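Local coordinates for protein inactive dihydropteroate synthase 2 (Mycobacterium tuberculosis, PDB 2VP8) that probably lacks dihydropteroate synthase activity and a role in folate metabolism, and probably binds the pterin pyrophosphate substrate only very weakly, yet can probably bind the inhibitor dapsone, at residues Thr184-Val189 against Leu232-Ala237; Gln196-Ala201 against Thr242-Leu247. All blocks are in the same frame, centred on the assembly; numbering follows the deposited sequence.

Interaction 1: residues Thr184-Val189 against Leu232-Ala237; sequences TTTRGV and LLRHVA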
# COMPACT_ATOMS: atom_id res chain seq x y z
N THR B 184 -15.73 23.53 -11.53
CA THR B 184 -16.43 22.55 -10.71
C THR B 184 -15.48 21.95 -9.67
O THR B 184 -14.28 21.79 -9.92
CB THR B 184 -17.05 21.41 -11.57
OG1 THR B 184 -16.02 20.76 -12.32
CG2 THR B 184 -18.12 21.96 -12.51
N THR B 185 -16.05 21.62 -8.51
CA THR B 185 -15.30 21.07 -7.37
C THR B 185 -14.41 19.87 -7.71
O THR B 185 -14.60 19.20 -8.73
CB THR B 185 -16.26 20.71 -6.20
OG1 THR B 185 -15.49 20.23 -5.08
CG2 THR B 185 -17.28 19.64 -6.62
N THR B 186 -13.44 19.62 -6.84
CA THR B 186 -12.54 18.47 -6.92
C THR B 186 -13.29 17.13 -6.97
O THR B 186 -12.77 16.14 -7.47
CB THR B 186 -11.52 18.49 -5.75
OG1 THR B 186 -10.98 17.18 -5.52
CG2 THR B 186 -12.18 19.00 -4.46
N ARG B 187 -14.51 17.12 -6.43
CA ARG B 187 -15.41 15.98 -6.55
C ARG B 187 -15.88 15.81 -8.00
O ARG B 187 -15.94 14.70 -8.52
CB ARG B 187 -16.60 16.14 -5.60
CG ARG B 187 -17.71 15.10 -5.76
CD ARG B 187 -17.25 13.72 -5.33
NE ARG B 187 -17.99 12.66 -6.01
CZ ARG B 187 -17.84 11.36 -5.77
NH1 ARG B 187 -16.97 10.95 -4.85
NH2 ARG B 187 -18.55 10.47 -6.45
N GLY B 188 -16.20 16.93 -8.65
CA GLY B 188 -16.66 16.95 -10.04
C GLY B 188 -15.66 16.40 -11.04
O GLY B 188 -16.05 15.80 -12.04
N VAL B 189 -14.37 16.61 -10.77
CA VAL B 189 -13.30 16.10 -11.62
C VAL B 189 -13.39 14.58 -11.71
O VAL B 189 -13.23 14.00 -12.79
CB VAL B 189 -11.91 16.54 -11.11
CG1 VAL B 189 -10.80 15.97 -11.98
CG2 VAL B 189 -11.82 18.05 -11.07
N LEU B 232 -7.70 10.51 -8.78
CA LEU B 232 -8.40 9.33 -9.22
C LEU B 232 -8.02 8.16 -8.34
O LEU B 232 -8.88 7.35 -7.99
CB LEU B 232 -8.13 9.05 -10.70
CG LEU B 232 -8.65 10.12 -11.66
CD1 LEU B 232 -8.41 9.69 -13.08
CD2 LEU B 232 -10.13 10.42 -11.43
N LEU B 233 -6.74 8.09 -7.96
CA LEU B 233 -6.28 7.07 -7.02
C LEU B 233 -7.03 7.16 -5.70
O LEU B 233 -7.48 6.14 -5.17
CB LEU B 233 -4.79 7.23 -6.74
CG LEU B 233 -3.83 6.38 -7.56
CD1 LEU B 233 -2.37 6.86 -7.36
CD2 LEU B 233 -4.00 4.92 -7.19
N ARG B 234 -7.17 8.37 -5.18
CA ARG B 234 -7.90 8.60 -3.93
C ARG B 234 -9.33 8.08 -4.07
O ARG B 234 -9.93 7.66 -3.08
CB ARG B 234 -7.91 10.08 -3.60
CG ARG B 234 -8.35 10.43 -2.19
CD ARG B 234 -7.63 11.70 -1.74
NE ARG B 234 -8.38 12.93 -1.99
CZ ARG B 234 -7.83 14.10 -2.27
NH1 ARG B 234 -6.52 14.25 -2.40
NH2 ARG B 234 -8.62 15.14 -2.45
N HIS B 235 -9.85 8.11 -5.29
CA HIS B 235 -11.26 7.85 -5.52
C HIS B 235 -11.56 6.52 -6.22
O HIS B 235 -12.69 6.31 -6.69
CB HIS B 235 -11.92 9.02 -6.25
CG HIS B 235 -12.23 10.18 -5.36
ND1 HIS B 235 -11.28 11.11 -4.98
CD2 HIS B 235 -13.39 10.56 -4.77
CE1 HIS B 235 -11.85 12.01 -4.19
NE2 HIS B 235 -13.12 11.70 -4.05
N VAL B 236 -10.57 5.63 -6.24
CA VAL B 236 -10.73 4.30 -6.82
C VAL B 236 -12.06 3.68 -6.41
O VAL B 236 -12.82 3.29 -7.28
CB VAL B 236 -9.53 3.35 -6.51
CG1 VAL B 236 -9.82 1.94 -6.96
CG2 VAL B 236 -8.27 3.83 -7.21
N ALA B 237 -12.34 3.62 -5.11
CA ALA B 237 -13.63 3.13 -4.58
C ALA B 237 -14.82 3.63 -5.38
O ALA B 237 -15.72 2.85 -5.71
CB ALA B 237 -13.80 3.51 -3.12

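Interaction 2: residues Gln196-Ala201 against Thr242-Leu247; sequences QVTAAA and TGWPVL. With EDO (1,2-ethanediol), chain F.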
# COMPACT_ATOMS: atom_id res chain seq x y z
N GLN B 196 -17.28 9.78 -18.32
CA GLN B 196 -16.70 9.54 -19.64
C GLN B 196 -16.30 8.09 -19.89
O GLN B 196 -16.47 7.58 -21.00
CB GLN B 196 -15.53 10.48 -19.92
CG GLN B 196 -15.98 11.94 -20.12
CD GLN B 196 -14.82 12.93 -20.18
OE1 GLN B 196 -13.69 12.56 -20.50
NE2 GLN B 196 -15.11 14.19 -19.89
N VAL B 197 -15.79 7.41 -18.87
CA VAL B 197 -15.46 5.98 -19.01
C VAL B 197 -16.72 5.12 -18.96
O VAL B 197 -16.79 4.07 -19.60
CB VAL B 197 -14.45 5.48 -17.95
CG1 VAL B 197 -13.08 6.06 -18.22
CG2 VAL B 197 -14.91 5.82 -16.54
N THR B 198 -17.71 5.58 -18.20
CA THR B 198 -18.93 4.84 -18.00
C THR B 198 -19.76 4.83 -19.29
O THR B 198 -20.41 3.84 -19.61
CB THR B 198 -19.71 5.39 -16.76
OG1 THR B 198 -20.03 4.31 -15.87
CG2 THR B 198 -20.97 6.17 -17.13
N ALA B 199 -19.68 5.93 -20.03
CA ALA B 199 -20.31 6.07 -21.34
C ALA B 199 -19.57 5.23 -22.37
O ALA B 199 -20.19 4.56 -23.21
CB ALA B 199 -20.32 7.53 -21.75
N ALA B 200 -18.24 5.26 -22.31
CA ALA B 200 -17.39 4.43 -23.15
C ALA B 200 -17.73 2.94 -22.99
O ALA B 200 -17.82 2.21 -23.98
CB ALA B 200 -15.92 4.68 -22.84
N ALA B 201 -17.94 2.51 -21.75
CA ALA B 201 -18.37 1.15 -21.43
C ALA B 201 -19.74 0.81 -22.01
O ALA B 201 -19.92 -0.24 -22.62
CB ALA B 201 -18.35 0.92 -19.93
N THR B 242 -18.92 1.97 -9.63
CA THR B 242 -19.65 2.05 -10.90
C THR B 242 -20.14 0.67 -11.34
O THR B 242 -21.11 0.56 -12.09
CB THR B 242 -18.81 2.66 -12.05
OG1 THR B 242 -17.71 1.79 -12.37
CG2 THR B 242 -18.29 4.04 -11.67
N GLY B 243 -19.46 -0.37 -10.86
CA GLY B 243 -19.86 -1.75 -11.13
C GLY B 243 -19.06 -2.41 -12.24
O GLY B 243 -19.17 -3.62 -12.44
N TRP B 244 -18.27 -1.62 -12.96
CA TRP B 244 -17.36 -2.12 -13.98
C TRP B 244 -16.04 -2.52 -13.34
O TRP B 244 -15.56 -1.84 -12.42
CB TRP B 244 -17.10 -1.06 -15.05
CG TRP B 244 -18.33 -0.61 -15.78
CD1 TRP B 244 -19.01 0.56 -15.60
CD2 TRP B 244 -19.04 -1.33 -16.80
NE1 TRP B 244 -20.08 0.62 -16.44
CE2 TRP B 244 -20.13 -0.53 -17.19
CE3 TRP B 244 -18.85 -2.57 -17.43
CZ2 TRP B 244 -21.03 -0.92 -18.18
CZ3 TRP B 244 -19.75 -2.96 -18.41
CH2 TRP B 244 -20.83 -2.13 -18.78
N PRO B 245 -15.43 -3.63 -13.82
CA PRO B 245 -14.11 -3.99 -13.30
C PRO B 245 -13.14 -2.85 -13.58
O PRO B 245 -13.15 -2.27 -14.66
CB PRO B 245 -13.73 -5.22 -14.12
CG PRO B 245 -15.01 -5.74 -14.63
CD PRO B 245 -15.90 -4.57 -14.83
N VAL B 246 -12.32 -2.50 -12.60
CA VAL B 246 -11.41 -1.38 -12.76
C VAL B 246 -9.99 -1.88 -13.01
O VAL B 246 -9.47 -2.74 -12.28
CB VAL B 246 -11.48 -0.40 -11.56
CG1 VAL B 246 -10.33 0.59 -11.58
CG2 VAL B 246 -12.83 0.33 -11.55
N LEU B 247 -9.39 -1.35 -14.08
CA LEU B 247 -8.01 -1.60 -14.43
C LEU B 247 -7.16 -0.41 -14.01
O LEU B 247 -7.49 0.73 -14.31
CB LEU B 247 -7.87 -1.86 -15.94
CG LEU B 247 -6.45 -2.02 -16.51
CD1 LEU B 247 -5.67 -3.15 -15.85
CD2 LEU B 247 -6.48 -2.23 -18.01
C1 EDO F . -22.68 -4.39 -14.61
O1 EDO F . -21.32 -4.58 -15.01
C2 EDO F . -22.95 -2.92 -14.29
O2 EDO F . -22.52 -2.10 -15.39

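Interaction 1: residues Thr184-Val189 against Leu232-Ala237
R187, near the start of helix 186-207, meets H235, which sits in the kink between helices 227-234 and 236-241. The CB of R187 sets off away from H235, and CB, CG and CD make no contact with segment 232-237. CG stands anti to the backbone N (chi1 172°), and the bend at chi2 (68°) brings NH1 round to the histidine. NE and NH2 lie on the side of the helix's own next turn, where NH2 has a long, weak ion pair with D191. NH1 makes the contact: it comes to 3.6 Å from H235 CD2 and 4.0 Å from H235 NE2, at the ring edge near its plane. The two flat groups are turned 68° apart, so they do not stack. NH1 also has a long, weak ion pair with D238, in the first turn of helix 236-241, for which H235 holds the N-cap position. ND1, across the ring, makes only a weak hydrogen bond to L231 O. Nearby, R234 NH2 stays 4.4 Å from T186 OG1, while R234 NH1 reaches weakly to I304 O of the second subunit. No hydrogen bond crosses between the segments. R187 and the start of helix 236-241 would tend to disfavour a second proton on H235, the end of helix 227-234 would work against them, and D238 probably moderates the arginine's effect.

Interaction 2: residues Gln196-Ala201 against Thr242-Leu247
W244 lays the face of its indole against A201 on helix 186-207. The methyl CB of A201 sits 3.8 Å from the centroid of the six-membered ring of W244, 19° off the normal, a CH-pi contact; its closest ring atom is CE2, 3.6 Å from that CB. T198, one turn earlier, comes to the ring edge near its plane, with OG1 3.7 Å from W244 NE1 but no hydrogen bond between them. On the opposite face lies a 1,2-ethanediol, probably from the crystallisation liquor. Its O2 is 3.4 Å from W244 CZ2, toward the rim, and its O1 gives a weak hydrogen bond to G243 O. The indole is thus packed between helix 186-207 and strand 214-217 of this TIM-barrel protein, with V214 and I216 of the strand and V205 of the helix also touching it. CG stands anti to the carbonyl carbon (chi1 -60°), which carries the indole over to A201. Just before W244, G243 is the first residue after helix 236-241 to leave helical angles, with phi 100°, while T242 OG1 is hydrogen-bonded to L239 O. Beyond W244, P245 and L247 make backbone hydrogen bonds to I216.

Overall arrangement
Interactions 1 and 2 share helix 186-207: interaction 1 uses its start, interaction 2 its middle. Their centres are about 15 Å apart, and the nearest atoms, about 5 Å apart, do not touch. Along the chain the segments alternate, 184-189, 196-201, 232-237 and 242-247, so the helix is met twice by the connection from strand 214-217 to strand 247-248. Helix 186-207 and helices 227-234 and 236-241 are neighbours in the outer helical layer of the TIM barrel; loop 242-247 leads into the inner strands. Interaction 1 is a polar surface contact near the second subunit of the homodimer; interaction 2 lies deeper. Both lie away from H220, probably characteristic of family members without synthase activity.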